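Local coordinates for fatty acid-binding protein homolog (Ascaris suum, PDB 6I8X) that binds fatty acids inside a beta-barrel and may sequester potentially toxic fatty acids and their peroxidation products or help maintain the eggshell lipid layer, at residues A[23-26]-A[27-30]; A[88-91]-A[92-96]; A[100-103]-A[104-107]. One frame throughout, in Å; residues are numbered along the deposited sequence.

In the fold
The three contacts follow one another in series, each local, and none encloses or crosses another. Contact 1 comes first: where strand 15-23 ends, the chain passes through N24 into helix 25-31, the first of the two helices that cover the barrel's opening. Contact 2 lies about 21 Å away between centres and closes the turn joining strands 84-87 and 93-100, next to bound vaccenic acid. Strand 93-100 then runs past the chain's centre to contact 3, the hairpin turn into strand 105-112, whose centre is about 22 Å from that of contact 2. The last two contacts thus close successive turns of one antiparallel meander, on opposite sides of the molecule.

Contact 1: A[23-26]-A[27-30]; sequences ENFD and EYLK
N24 touches E27 at the start of helix 25-31, its OD1 lying 3.5 Å from E27 CB. Although N24 occupies the N-cap position, its side chain is not used to cap the helix; the amide ND2 is instead held by the carbonyl of S141 on strand 140-148. The backbone of N24 does take part in the first helical turn, through a weak bond from Y28 N to N24 O.

F25 follows, and its ring carries most of the apolar contact. CG lies anti to the backbone N (chi1 -166°), and the ring extends to meet side chains three and four residues ahead. L29 comes over one face: its CD1 sits 3.9 Å from the ring centroid in a CH-pi contact, displaced toward the rim and closest to CE2, while CD2 of the same leucine reaches CZ at 3.7 Å. Y28 approaches differently. The two aromatic rings are nearly parallel, their planes only 10° apart, yet they meet at their margins without overlapping, F25 CE1 lying 3.8 Å from Y28 CD2. This is the i to i+3 and i to i+4 pattern of an alpha helix, here in the helix-turn-helix portal of the fatty acid-binding protein fold. The F25 side chain is about 5 Å from bound vaccenic acid and makes a cation-pi contact with R144 of the ligand pocket, while Y28 OH bonds to E120. Along the backbone, F25 O accepts L29 N at 3.0 Å.

D26 repeats that step, its O receiving K30 N at 3.0 Å. Its carboxylate turns to the second helix, where OD1 forms salt bridges with R39 and K43, a pairing that probably offsets the nearby negative charge of E27, whose OE1 lies 4.4 Å from D26 OD2.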
# COMPACT_ATOMS: atom_id res chain seq x y z
N GLU A 23 2.73 11.52 10.14
CA GLU A 23 2.00 12.33 11.12
C GLU A 23 1.06 11.39 11.82
O GLU A 23 0.33 10.66 11.15
CB GLU A 23 1.13 13.38 10.39
CG GLU A 23 1.86 14.62 9.89
CD GLU A 23 1.11 15.45 8.85
OE1 GLU A 23 1.76 16.29 8.19
OE2 GLU A 23 -0.12 15.24 8.68
N ASN A 24 1.07 11.41 13.18
CA ASN A 24 0.16 10.62 14.01
C ASN A 24 0.23 9.09 13.79
O ASN A 24 -0.75 8.38 14.05
CB ASN A 24 -1.30 11.13 13.84
CG ASN A 24 -2.16 10.94 15.07
OD1 ASN A 24 -1.69 11.04 16.22
ND2 ASN A 24 -3.42 10.57 14.87
N PHE A 25 1.38 8.56 13.32
CA PHE A 25 1.48 7.11 13.09
C PHE A 25 1.42 6.29 14.39
O PHE A 25 0.81 5.23 14.40
CB PHE A 25 2.72 6.73 12.23
CG PHE A 25 2.72 5.32 11.66
CD1 PHE A 25 1.57 4.78 11.09
CD2 PHE A 25 3.90 4.57 11.61
CE1 PHE A 25 1.58 3.48 10.55
CE2 PHE A 25 3.91 3.28 11.06
CZ PHE A 25 2.76 2.76 10.52
N ASP A 26 1.96 6.82 15.49
CA ASP A 26 1.95 6.15 16.79
C ASP A 26 0.54 5.91 17.36
O ASP A 26 0.24 4.80 17.79
CB ASP A 26 2.79 6.91 17.83
CG ASP A 26 2.92 6.13 19.11
OD1 ASP A 26 3.80 5.27 19.18
OD2 ASP A 26 2.08 6.36 20.04
N GLU A 27 -0.31 6.94 17.39
CA GLU A 27 -1.67 6.77 17.91
C GLU A 27 -2.48 5.81 17.03
O GLU A 27 -3.31 5.06 17.55
CB GLU A 27 -2.38 8.13 18.11
CG GLU A 27 -3.48 8.11 19.18
CD GLU A 27 -3.15 7.60 20.58
OE1 GLU A 27 -1.98 7.71 21.02
OE2 GLU A 27 -4.08 7.09 21.25
N TYR A 28 -2.21 5.82 15.71
CA TYR A 28 -2.85 4.92 14.76
C TYR A 28 -2.48 3.48 15.08
O TYR A 28 -3.36 2.63 15.09
CB TYR A 28 -2.45 5.24 13.30
CG TYR A 28 -2.81 4.12 12.34
CD1 TYR A 28 -4.11 3.97 11.85
CD2 TYR A 28 -1.88 3.14 12.01
CE1 TYR A 28 -4.45 2.93 10.99
CE2 TYR A 28 -2.22 2.06 11.19
CZ TYR A 28 -3.50 1.98 10.66
OH TYR A 28 -3.81 0.94 9.83
N LEU A 29 -1.18 3.20 15.30
CA LEU A 29 -0.67 1.86 15.63
C LEU A 29 -1.23 1.38 16.96
O LEU A 29 -1.51 0.20 17.12
CB LEU A 29 0.87 1.80 15.61
CG LEU A 29 1.54 1.98 14.24
CD1 LEU A 29 3.04 2.11 14.40
CD2 LEU A 29 1.20 0.82 13.26
N LYS A 30 -1.44 2.32 17.88
CA LYS A 30 -2.05 2.08 19.19
C LYS A 30 -3.53 1.68 19.02
O LYS A 30 -3.95 0.69 19.62
CB LYS A 30 -1.92 3.33 20.06
CG LYS A 30 -1.52 3.00 21.47
CD LYS A 30 -1.16 4.23 22.26
CE LYS A 30 -1.38 3.93 23.71
NZ LYS A 30 -1.06 5.09 24.56

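Contact 2: A[88-91]-A[92-96]; sequences ALDS and TQHKI
D90 spends both carboxylate oxygens on the chain just ahead of it, OD1 on T92 and OD2 on the ring of H94. The setting is a type I beta turn from A88 to S91, closed by S91 N bonding to A88 O, which links strands 84-87 and 93-100 of the fatty acid-binding barrel.

D90 CG stands between its own backbone N and carbonyl carbon (chi1 61°), a torsion that carries the carboxylate forward, within reach of T92 and the H94 ring. There OD1 receives two bonds from the same face of the carboxylate: T92 OG1 at 2.8 Å and T92 N at 3.2 Å, both well out of the plane. The bond to the amide makes an Asx turn, and the paired grip fixes the threonine hydroxyl and its amide together. H94 meets the other oxygen with NE2, on the syn side and 3.0 Å from D90 OD2, while the imidazole stands almost perpendicular to the carboxylate, at 87°. ND1 of the same ring is bonded to H110 ND1 on strand 105-112, so both ring nitrogens are engaged and the rotation of the imidazole is set.

The turn also places L89 against bound vaccenic acid. The backbone adds a nearly straight bond from A88 N to T92 O at 2.8 Å, and A88 CB makes a CH-pi contact over one face of the imidazole, 3.5 Å from the centroid of the H94 ring.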
# COMPACT_ATOMS: atom_id res chain seq x y z
N ALA A 88 1.61 -10.78 3.29
CA ALA A 88 1.71 -9.37 3.64
C ALA A 88 2.90 -9.18 4.59
O ALA A 88 3.59 -10.15 4.91
CB ALA A 88 0.41 -8.89 4.26
N LEU A 89 3.15 -7.91 5.00
CA LEU A 89 4.28 -7.49 5.85
C LEU A 89 4.28 -8.10 7.27
O LEU A 89 5.33 -8.16 7.91
CB LEU A 89 4.38 -5.96 5.92
CG LEU A 89 4.92 -5.24 4.68
CD1 LEU A 89 4.70 -3.75 4.80
CD2 LEU A 89 6.39 -5.56 4.42
N ASP A 90 3.12 -8.60 7.72
CA ASP A 90 2.97 -9.25 9.01
C ASP A 90 3.30 -10.76 8.92
O ASP A 90 3.15 -11.48 9.91
CB ASP A 90 1.54 -9.00 9.54
CG ASP A 90 0.39 -9.53 8.69
OD1 ASP A 90 0.65 -10.06 7.59
OD2 ASP A 90 -0.78 -9.41 9.14
N SER A 91 3.77 -11.22 7.73
CA SER A 91 4.16 -12.60 7.38
C SER A 91 2.99 -13.58 7.33
O SER A 91 3.18 -14.79 7.45
CB SER A 91 5.27 -13.13 8.29
OG SER A 91 6.48 -12.44 8.03
N THR A 92 1.78 -13.05 7.11
CA THR A 92 0.57 -13.86 6.99
C THR A 92 -0.04 -13.64 5.59
O THR A 92 0.33 -12.70 4.89
CB THR A 92 -0.43 -13.54 8.12
OG1 THR A 92 -1.00 -12.24 7.90
CG2 THR A 92 0.19 -13.63 9.53
N GLN A 93 -0.98 -14.51 5.20
CA GLN A 93 -1.70 -14.44 3.94
C GLN A 93 -2.85 -13.45 4.07
O GLN A 93 -3.59 -13.48 5.05
CB GLN A 93 -2.24 -15.82 3.56
CG GLN A 93 -1.16 -16.84 3.25
CD GLN A 93 -0.49 -16.55 1.94
OE1 GLN A 93 -1.11 -16.62 0.87
NE2 GLN A 93 0.78 -16.20 2.00
N HIS A 94 -3.00 -12.58 3.07
CA HIS A 94 -4.06 -11.58 3.02
C HIS A 94 -4.67 -11.63 1.65
O HIS A 94 -3.98 -11.97 0.69
CB HIS A 94 -3.49 -10.13 3.19
CG HIS A 94 -3.09 -9.71 4.57
ND1 HIS A 94 -2.86 -8.38 4.87
CD2 HIS A 94 -2.84 -10.45 5.68
CE1 HIS A 94 -2.49 -8.35 6.15
NE2 HIS A 94 -2.49 -9.57 6.68
N LYS A 95 -5.93 -11.22 1.54
CA LYS A 95 -6.61 -11.00 0.28
C LYS A 95 -6.42 -9.50 0.02
O LYS A 95 -6.73 -8.66 0.87
CB LYS A 95 -8.10 -11.42 0.36
CG LYS A 95 -8.26 -12.94 0.27
CD LYS A 95 -9.71 -13.36 0.08
CE LYS A 95 -9.88 -14.86 0.01
NZ LYS A 95 -9.17 -15.48 -1.14
N ILE A 96 -5.77 -9.17 -1.11
CA ILE A 96 -5.47 -7.78 -1.46
C ILE A 96 -6.15 -7.37 -2.76
O ILE A 96 -6.18 -8.14 -3.71
CB ILE A 96 -3.93 -7.53 -1.54
CG1 ILE A 96 -3.19 -8.08 -0.25
CG2 ILE A 96 -3.61 -6.04 -1.84
CD1 ILE A 96 -1.65 -8.31 -0.39

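Contact 3: A[100-103]-A[104-107]; sequences LKDP and NTLT
D102 and T105 meet at the head of a beta hairpin, where a type I turn from D102 to T105 carries the chain from strand 93-100 into strand 105-112, neighbours in the antiparallel wall of the fatty acid-binding barrel.

Polar bonds from the D102 side chain shape the turn itself. With chi1 at 56°, the D102 carboxylate folds forward onto N104 and T105. OD1 then takes two donors: N104 N at 2.9 Å, on the anti lone pair, which makes an Asx turn, and T105 OG1, also at 2.9 Å but from the syn side and 35° out of the carboxylate plane. One oxygen therefore holds both a turn amide and the hydroxyl of the residue that closes the turn.

Backbone bonds continue the closure. T105 N reaches D102 O at 3.2 Å from well above the carbonyl plane, and K101 N bonds to T105 O at 2.9 Å within that carbonyl's plane. The same T105 O also receives a CA-H contact from L100. Beyond the turn, L100 and L106 form a non-hydrogen-bonded antiparallel pair. P103 O, at the crest, is bonded by K12 from the N-terminal segment.

Apolar contacts fall in two places. L100 and L106 share one face of the hairpin, L100 CD2 lying 4.4 Å from L106 CB, and both also touch L80. At K101, where the chain turns a corner, the aliphatic part of the side chain touches two threonine methyls and crosses T107 at about a right angle, with K101 CB 3.8 Å from T105 CG2 and K101 CG 3.7 Å from T107 CG2.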
# COMPACT_ATOMS: atom_id res chain seq x y z
N LEU A 100 -8.83 2.07 -8.09
CA LEU A 100 -8.85 3.52 -8.27
C LEU A 100 -10.18 4.05 -7.84
O LEU A 100 -11.20 3.57 -8.32
CB LEU A 100 -8.65 3.91 -9.76
CG LEU A 100 -7.24 3.86 -10.35
CD1 LEU A 100 -7.25 4.41 -11.78
CD2 LEU A 100 -6.24 4.69 -9.52
N LYS A 101 -10.20 5.02 -6.93
CA LYS A 101 -11.44 5.68 -6.50
C LYS A 101 -11.76 6.80 -7.49
O LYS A 101 -12.90 7.17 -7.65
CB LYS A 101 -11.32 6.24 -5.07
CG LYS A 101 -11.84 5.31 -3.99
CD LYS A 101 -12.46 6.10 -2.85
CE LYS A 101 -13.69 5.43 -2.29
NZ LYS A 101 -14.49 6.38 -1.46
N ASP A 102 -10.71 7.35 -8.12
CA ASP A 102 -10.74 8.42 -9.13
C ASP A 102 -9.28 8.51 -9.65
O ASP A 102 -8.45 7.81 -9.08
CB ASP A 102 -11.24 9.77 -8.54
CG ASP A 102 -10.48 10.30 -7.33
OD1 ASP A 102 -9.26 10.57 -7.46
OD2 ASP A 102 -11.12 10.46 -6.27
N PRO A 103 -8.94 9.31 -10.68
CA PRO A 103 -7.54 9.32 -11.16
C PRO A 103 -6.45 9.81 -10.18
O PRO A 103 -5.26 9.59 -10.44
CB PRO A 103 -7.59 10.23 -12.40
CG PRO A 103 -8.85 11.04 -12.24
CD PRO A 103 -9.81 10.15 -11.53
N ASN A 104 -6.85 10.45 -9.09
CA ASN A 104 -5.92 10.98 -8.08
C ASN A 104 -5.86 10.09 -6.82
O ASN A 104 -5.09 10.38 -5.91
CB ASN A 104 -6.32 12.43 -7.69
CG ASN A 104 -6.85 13.30 -8.80
OD1 ASN A 104 -6.20 13.52 -9.84
ND2 ASN A 104 -8.04 13.84 -8.60
N THR A 105 -6.66 9.01 -6.76
CA THR A 105 -6.79 8.14 -5.59
C THR A 105 -6.64 6.64 -5.84
O THR A 105 -7.54 5.98 -6.36
CB THR A 105 -8.15 8.41 -4.88
OG1 THR A 105 -8.37 9.81 -4.78
CG2 THR A 105 -8.23 7.77 -3.50
N LEU A 106 -5.54 6.09 -5.35
CA LEU A 106 -5.30 4.65 -5.40
C LEU A 106 -5.62 4.06 -4.02
O LEU A 106 -5.20 4.59 -3.00
CB LEU A 106 -3.84 4.39 -5.81
CG LEU A 106 -3.27 2.97 -5.66
CD1 LEU A 106 -3.83 2.04 -6.71
CD2 LEU A 106 -1.74 3.01 -5.82
N THR A 107 -6.43 2.99 -4.00
CA THR A 107 -6.76 2.30 -2.75
C THR A 107 -6.10 0.91 -2.75
O THR A 107 -5.75 0.39 -3.82
CB THR A 107 -8.27 2.27 -2.48
OG1 THR A 107 -8.90 1.37 -3.39
CG2 THR A 107 -8.91 3.66 -2.52